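Local coordinates for protein enoyl-CoA hydratase (Thermus thermophilus, PDB 1WZ8) that probably catalyses the reversible addition of water to the double bond of enoyl-CoA thioesters, as a hexameric member of the crotonase family, at residues V58-G62 and Y196-L200; L96-L101 and A121-A125; G132-L138 and N172-E178. All coordinates share one frame; numbering follows the deposited sequence.

Overall arrangement
The three contacts belong to one crotonase-fold subunit. Contact 1 sets helix 195-207 against strand 57-62, an inner strand of the six-stranded mixed sheet. Contact 2 pairs helices 83-102 and 118-125, its centre about 5 Å from that of the folded chain and about 15 Å from that of contact 1. The two meet where Leu60 CD1 packs on Leu122 CD1 at 3.8 Å. Contact 3 joins strands 136-138 and 175-176 of a small three-stranded sheet, its centre about 18 Å from each of the others. Along the chain, contact 2 closes before contact 3 opens. Both lie inside the loop closed by contact 1, which therefore ties early and late parts of the fold together.

Contact 1 of 3, residues V58-G62 and Y196-L200; sequences VLLRG and YEKAL
The guanidinium of Arg61 lies flat on the ring of Tyr196. The two planes are only 8° apart and their centres 3.8 Å apart. The stack is also a cation-pi contact. NH1 does the closest touching, 3.3 Å from Tyr196 CG, and sits over the ring. NH2 instead lies beside Tyr196 CB. The Arg61 chain is extended from CG to NE, and its CD lies above and beyond the ring margin, 3.5 Å from Tyr196 CD1.

Two residues earlier, on the same face of the strand, Leu59 divides its two methyls. CD1 meets Ala199 CB at 3.9 Å. CD2 reaches Tyr196 CE1 at 3.7 Å and Leu200 CD1 at 3.8 Å. Leu59 has CG anti to the backbone N (chi1 175°), which carries both methyls towards the helix. Segment 196-200 runs nearly antiparallel to strand segment 58-62, at 165°, the axes of the two segments coming within 9.7 Å. Helix 195-207 thereby packs on the six-stranded mixed sheet through strand 57-62, which lies between strands 21-26 and 107-111.

Outer partners fix both halves of the stack. Arg61 NE forms a salt bridge with Glu112, and Tyr196 OH is hydrogen-bonded to Glu23. An alanine in place of Arg61 would probably leave the Tyr196 face without its flat cover and Glu112 without this cationic mate.

The contact thus grades from an apolar patch at Leu59 to a charged, partly exposed stack at Arg61. Glu112 probably offsets the positive charge, while the ring shields one face of the guanidinium.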
# COMPACT_ATOMS: atom_id res chain seq x y z
N VAL A 58 29.99 3.65 4.04
CA VAL A 58 30.37 2.64 5.03
C VAL A 58 30.70 1.33 4.31
O VAL A 58 29.99 0.92 3.39
CB VAL A 58 29.23 2.40 6.04
CG1 VAL A 58 29.54 1.19 6.91
CG2 VAL A 58 29.05 3.64 6.91
N LEU A 59 31.79 0.70 4.73
CA LEU A 59 32.22 -0.56 4.14
C LEU A 59 32.20 -1.62 5.23
O LEU A 59 32.84 -1.46 6.27
CB LEU A 59 33.63 -0.42 3.57
CG LEU A 59 34.28 -1.69 3.01
CD1 LEU A 59 33.40 -2.29 1.92
CD2 LEU A 59 35.67 -1.36 2.46
N LEU A 60 31.45 -2.69 5.00
CA LEU A 60 31.34 -3.77 5.98
C LEU A 60 32.18 -4.96 5.55
O LEU A 60 32.14 -5.37 4.39
CB LEU A 60 29.89 -4.20 6.13
CG LEU A 60 28.92 -3.14 6.66
CD1 LEU A 60 27.49 -3.68 6.61
CD2 LEU A 60 29.31 -2.75 8.08
N ARG A 61 32.92 -5.53 6.49
CA ARG A 61 33.75 -6.69 6.20
C ARG A 61 33.90 -7.52 7.46
O ARG A 61 33.96 -6.98 8.57
CB ARG A 61 35.14 -6.26 5.72
CG ARG A 61 36.00 -7.42 5.24
CD ARG A 61 37.45 -6.99 4.96
NE ARG A 61 38.17 -8.02 4.21
CZ ARG A 61 39.44 -7.91 3.82
NH1 ARG A 61 40.14 -6.82 4.11
NH2 ARG A 61 40.01 -8.89 3.13
N GLY A 62 33.94 -8.84 7.30
CA GLY A 62 34.10 -9.72 8.43
C GLY A 62 35.59 -9.99 8.58
O GLY A 62 36.32 -9.97 7.59
N TYR A 196 37.23 -7.97 -1.46
CA TYR A 196 37.51 -6.77 -0.67
C TYR A 196 38.01 -5.62 -1.55
O TYR A 196 37.56 -4.48 -1.40
CB TYR A 196 38.55 -7.06 0.42
CG TYR A 196 38.91 -5.82 1.20
CD1 TYR A 196 37.98 -5.20 2.03
CD2 TYR A 196 40.17 -5.24 1.08
CE1 TYR A 196 38.29 -4.03 2.72
CE2 TYR A 196 40.49 -4.06 1.75
CZ TYR A 196 39.54 -3.46 2.57
OH TYR A 196 39.85 -2.30 3.24
N GLU A 197 38.93 -5.92 -2.45
CA GLU A 197 39.47 -4.90 -3.34
C GLU A 197 38.39 -4.16 -4.13
O GLU A 197 38.40 -2.93 -4.21
CB GLU A 197 40.48 -5.53 -4.31
CG GLU A 197 40.93 -4.61 -5.44
CD GLU A 197 41.98 -5.26 -6.32
OE1 GLU A 197 43.09 -5.52 -5.82
OE2 GLU A 197 41.69 -5.51 -7.52
N LYS A 198 37.47 -4.91 -4.73
CA LYS A 198 36.39 -4.32 -5.52
C LYS A 198 35.40 -3.59 -4.62
O LYS A 198 34.91 -2.52 -4.96
CB LYS A 198 35.66 -5.40 -6.32
CG LYS A 198 34.52 -4.88 -7.20
CD LYS A 198 35.04 -3.97 -8.31
CE LYS A 198 33.92 -3.50 -9.23
NZ LYS A 198 34.42 -2.65 -10.35
N ALA A 199 35.10 -4.17 -3.46
CA ALA A 199 34.17 -3.54 -2.54
C ALA A 199 34.72 -2.18 -2.10
O ALA A 199 33.98 -1.20 -2.02
CB ALA A 199 33.93 -4.43 -1.33
N LEU A 200 36.01 -2.13 -1.81
CA LEU A 200 36.64 -0.88 -1.39
C LEU A 200 36.58 0.14 -2.53
O LEU A 200 36.33 1.33 -2.30
CB LEU A 200 38.10 -1.13 -0.98
CG LEU A 200 38.88 0.10 -0.53
CD1 LEU A 200 38.16 0.78 0.63
CD2 LEU A 200 40.29 -0.30 -0.13

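Contact 2 of 3, residues L96-L101 and A121-A125; sequences LVLGPL and ALALA
Helix segments 96-101 and 121-125 run nearly parallel, with a signed crossing angle of -22° and axes 8.6 Å apart, and Val97 and Ala125 mark their nearest CA atoms. This is near-parallel packing of helices 83-102 and 118-125 in the buried interior of the crotonase-fold subunit. Ala125 carries the largest share of the interface. Its CB points into the first helix, 3.7 Å from Val97 O. The same methyl meets Pro100 CB at 4.0 Å.

Pro100 comes at Ala125 with its ring carbons. CG also touches Leu122 CD1 at 4.1 Å, and these two side chains cross at about a right angle. Leu122 CD1 is shared further. It lies 4.2 Å from Leu96 CD1, and the backbone oxygen of Leu96 is just as near. Leu96 has CG anti to its own N (chi1 -174°), which swings its end back towards the second helix. On the other flank, Val97 CG2 rests 4.2 Å from Ala121 CB. Leu101 uses CD2, 3.6 Å from Ala125 O.

The first helix is kinked at Pro100. Proline has no N-H to give, so Leu96 O, four residues back, lacks its usual helix donor and is buried with no partner in the model. Ala125 CB and Leu122 CD1 lie beside it instead.

Other helices enclose the pair. His39 and Leu42 of helix 36-49 pack on Leu96, and Trp46 packs on Pro100. Leu154 touches Val97 and Leu101, and Lys166 of a second subunit also packs on Leu101.

No hydrogen bond or charge joins the two segments. Their cohesion rests on van der Waals contact and burial of apolar surface, and the small alanines let the backbones approach closely.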
# COMPACT_ATOMS: atom_id res chain seq x y z
N LEU A 96 18.99 -4.82 12.57
CA LEU A 96 20.13 -5.29 11.79
C LEU A 96 19.87 -5.01 10.32
O LEU A 96 20.81 -4.81 9.55
CB LEU A 96 20.35 -6.79 12.00
CG LEU A 96 21.61 -7.39 11.36
CD1 LEU A 96 22.86 -6.75 11.96
CD2 LEU A 96 21.63 -8.89 11.59
N VAL A 97 18.60 -4.99 9.94
CA VAL A 97 18.21 -4.73 8.56
C VAL A 97 17.85 -3.26 8.33
O VAL A 97 18.31 -2.63 7.37
CB VAL A 97 17.01 -5.63 8.15
CG1 VAL A 97 16.50 -5.25 6.76
CG2 VAL A 97 17.43 -7.09 8.17
N LEU A 98 17.05 -2.69 9.22
CA LEU A 98 16.64 -1.30 9.09
C LEU A 98 17.77 -0.33 9.37
O LEU A 98 17.80 0.78 8.82
CB LEU A 98 15.46 -1.00 10.02
CG LEU A 98 14.20 -1.83 9.77
CD1 LEU A 98 13.09 -1.36 10.71
CD2 LEU A 98 13.77 -1.69 8.32
N GLY A 99 18.71 -0.74 10.22
CA GLY A 99 19.83 0.12 10.54
C GLY A 99 20.53 0.59 9.28
O GLY A 99 20.64 1.79 9.04
N PRO A 100 21.01 -0.34 8.45
CA PRO A 100 21.68 0.02 7.20
C PRO A 100 20.74 0.77 6.25
O PRO A 100 21.13 1.75 5.62
CB PRO A 100 22.12 -1.33 6.64
CG PRO A 100 22.31 -2.16 7.87
CD PRO A 100 21.12 -1.79 8.70
N LEU A 101 19.50 0.30 6.16
CA LEU A 101 18.52 0.93 5.28
C LEU A 101 18.23 2.37 5.63
O LEU A 101 18.06 3.21 4.74
CB LEU A 101 17.19 0.15 5.28
CG LEU A 101 17.09 -1.19 4.55
CD1 LEU A 101 15.62 -1.59 4.46
CD2 LEU A 101 17.68 -1.07 3.15
N ALA A 121 21.49 -11.38 6.00
CA ALA A 121 20.60 -10.25 6.27
C ALA A 121 21.37 -8.93 6.21
O ALA A 121 20.92 -7.96 5.58
CB ALA A 121 19.95 -10.41 7.65
N LEU A 122 22.53 -8.91 6.84
CA LEU A 122 23.37 -7.72 6.87
C LEU A 122 23.91 -7.43 5.47
O LEU A 122 23.92 -6.28 5.04
CB LEU A 122 24.52 -7.90 7.86
CG LEU A 122 25.48 -6.72 8.05
CD1 LEU A 122 24.70 -5.48 8.46
CD2 LEU A 122 26.52 -7.08 9.11
N ALA A 123 24.35 -8.47 4.78
CA ALA A 123 24.90 -8.34 3.43
C ALA A 123 23.89 -7.75 2.46
O ALA A 123 24.22 -6.88 1.65
CB ALA A 123 25.36 -9.70 2.92
N LEU A 124 22.65 -8.24 2.52
CA LEU A 124 21.61 -7.75 1.62
C LEU A 124 20.98 -6.43 2.05
O LEU A 124 20.34 -5.76 1.24
CB LEU A 124 20.53 -8.82 1.44
CG LEU A 124 21.02 -10.14 0.83
CD1 LEU A 124 19.82 -11.03 0.52
CD2 LEU A 124 21.83 -9.86 -0.44
N ALA A 125 21.14 -6.04 3.31
CA ALA A 125 20.59 -4.77 3.77
C ALA A 125 21.47 -3.64 3.25
O ALA A 125 21.03 -2.50 3.10
CB ALA A 125 20.53 -4.73 5.30

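Contact 3 of 3, residues G132-L138 and N172-E178; sequences GKGTRLL and NEPLTGE
Leu137 and Leu175 form a hydrogen-bonded pair in a short antiparallel ladder of the crotonase fold. It belongs to the small sheet of strands 114-116, 136-138 and 175-176. Leu137 N donates to Leu175 O at 2.9 Å, almost straight at 172°. Leu175 N returns a bond to Leu137 O. Arg136 and Thr176 make the neighbouring non-hydrogen-bonded pair.

At the ladder's end, Leu138 reaches across to the loop after helix 162-171. Its CB starts alongside the other segment. CG stands anti to the backbone N (chi1 179°) and sends the branch inward. CD1 touches Asn172 O at 3.4 Å and Pro174 CB at 4.2 Å. CD1 and CD2 both lie 4.0 Å from Asn172 ND2, the two side chains crossing at about a right angle.

At the other end the type I turn from Gly132 to Thr135 meets the start of helix 177-183. Glu178 N donates to Lys133 O, and Gly177 N makes a weak bond to Thr135 O. Gly177 CA sits 3.1 Å from Gly132 O in a CA-H...O contact. Thr176 is the helix N-cap: its side chain caps a backbone N of the first turn, and Glu179 OE1 accepts from Thr176 N. Glu173 OE2 forms a salt bridge with Arg205 of a third subunit. One water donates to both Leu137 O, at 3.0 Å, and Glu173 O, at 2.8 Å.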
# COMPACT_ATOMS: atom_id res chain seq x y z
N GLY A 132 31.97 -12.99 -4.03
CA GLY A 132 32.93 -13.73 -4.82
C GLY A 132 32.13 -14.71 -5.66
O GLY A 132 31.02 -15.08 -5.28
N LYS A 133 32.66 -15.11 -6.81
CA LYS A 133 31.94 -16.05 -7.66
C LYS A 133 31.63 -17.33 -6.88
O LYS A 133 30.59 -17.96 -7.10
CB LYS A 133 32.78 -16.40 -8.88
CG LYS A 133 33.01 -15.21 -9.80
CD LYS A 133 33.72 -15.61 -11.08
CE LYS A 133 33.89 -14.41 -11.99
NZ LYS A 133 32.58 -13.75 -12.23
N GLY A 134 32.52 -17.69 -5.96
CA GLY A 134 32.33 -18.90 -5.17
C GLY A 134 31.75 -18.71 -3.78
O GLY A 134 31.65 -19.67 -3.01
N THR A 135 31.37 -17.48 -3.44
CA THR A 135 30.79 -17.22 -2.12
C THR A 135 29.52 -18.04 -1.96
O THR A 135 28.79 -18.26 -2.92
CB THR A 135 30.45 -15.72 -1.96
OG1 THR A 135 31.64 -14.94 -2.10
CG2 THR A 135 29.83 -15.44 -0.58
N ARG A 136 29.25 -18.50 -0.74
CA ARG A 136 28.05 -19.28 -0.46
C ARG A 136 27.03 -18.38 0.24
O ARG A 136 27.30 -17.85 1.31
CB ARG A 136 28.39 -20.48 0.44
CG ARG A 136 27.20 -21.39 0.75
CD ARG A 136 27.65 -22.70 1.38
NE ARG A 136 27.95 -22.57 2.80
CZ ARG A 136 27.08 -22.82 3.77
NH1 ARG A 136 25.84 -23.21 3.47
NH2 ARG A 136 27.43 -22.68 5.04
N LEU A 137 25.86 -18.20 -0.38
CA LEU A 137 24.80 -17.37 0.19
C LEU A 137 23.60 -18.26 0.49
O LEU A 137 23.06 -18.91 -0.40
CB LEU A 137 24.41 -16.26 -0.79
CG LEU A 137 25.58 -15.40 -1.29
CD1 LEU A 137 25.06 -14.36 -2.28
CD2 LEU A 137 26.27 -14.71 -0.12
N LEU A 138 23.18 -18.27 1.75
CA LEU A 138 22.06 -19.11 2.15
C LEU A 138 21.26 -18.52 3.31
O LEU A 138 21.81 -18.07 4.30
CB LEU A 138 22.60 -20.48 2.55
CG LEU A 138 21.66 -21.59 3.05
CD1 LEU A 138 20.66 -21.99 1.97
CD2 LEU A 138 22.51 -22.77 3.44
N ASN A 172 15.83 -24.25 1.11
CA ASN A 172 17.12 -24.06 1.75
C ASN A 172 18.23 -24.35 0.74
O ASN A 172 19.27 -24.91 1.08
CB ASN A 172 17.23 -25.00 2.95
CG ASN A 172 18.12 -24.44 4.03
OD1 ASN A 172 17.74 -23.51 4.74
ND2 ASN A 172 19.31 -25.00 4.15
N GLU A 173 17.98 -23.98 -0.52
CA GLU A 173 18.96 -24.19 -1.58
C GLU A 173 19.97 -23.05 -1.62
O GLU A 173 19.61 -21.89 -1.81
CB GLU A 173 18.26 -24.28 -2.94
CG GLU A 173 17.93 -25.69 -3.36
CD GLU A 173 19.17 -26.54 -3.54
OE1 GLU A 173 19.95 -26.27 -4.48
OE2 GLU A 173 19.37 -27.47 -2.74
N PRO A 174 21.26 -23.37 -1.43
CA PRO A 174 22.29 -22.32 -1.46
C PRO A 174 22.49 -21.73 -2.86
O PRO A 174 22.12 -22.32 -3.87
CB PRO A 174 23.53 -23.05 -0.96
CG PRO A 174 23.33 -24.44 -1.50
CD PRO A 174 21.87 -24.69 -1.20
N LEU A 175 23.08 -20.54 -2.89
CA LEU A 175 23.39 -19.86 -4.14
C LEU A 175 24.87 -19.54 -4.10
O LEU A 175 25.42 -19.25 -3.04
CB LEU A 175 22.62 -18.54 -4.25
CG LEU A 175 21.19 -18.55 -4.78
CD1 LEU A 175 20.53 -17.23 -4.39
CD2 LEU A 175 21.17 -18.73 -6.31
N THR A 176 25.52 -19.61 -5.25
CA THR A 176 26.92 -19.25 -5.33
C THR A 176 26.87 -17.74 -5.61
O THR A 176 25.84 -17.25 -6.07
CB THR A 176 27.64 -19.93 -6.51
OG1 THR A 176 27.06 -19.49 -7.73
CG2 THR A 176 27.52 -21.46 -6.42
N GLY A 177 27.94 -17.02 -5.32
CA GLY A 177 27.93 -15.59 -5.59
C GLY A 177 27.61 -15.32 -7.05
O GLY A 177 26.87 -14.39 -7.38
N GLU A 178 28.17 -16.14 -7.93
CA GLU A 178 27.96 -16.00 -9.37
C GLU A 178 26.48 -16.13 -9.72
O GLU A 178 25.95 -15.33 -10.49
CB GLU A 178 28.76 -17.05 -10.12
CG GLU A 178 28.79 -16.85 -11.62
CD GLU A 178 29.46 -18.00 -12.34
OE1 GLU A 178 28.89 -19.11 -12.33
OE2 GLU A 178 30.56 -17.80 -12.90
O HOH W 1 20.19 -19.25 -1.26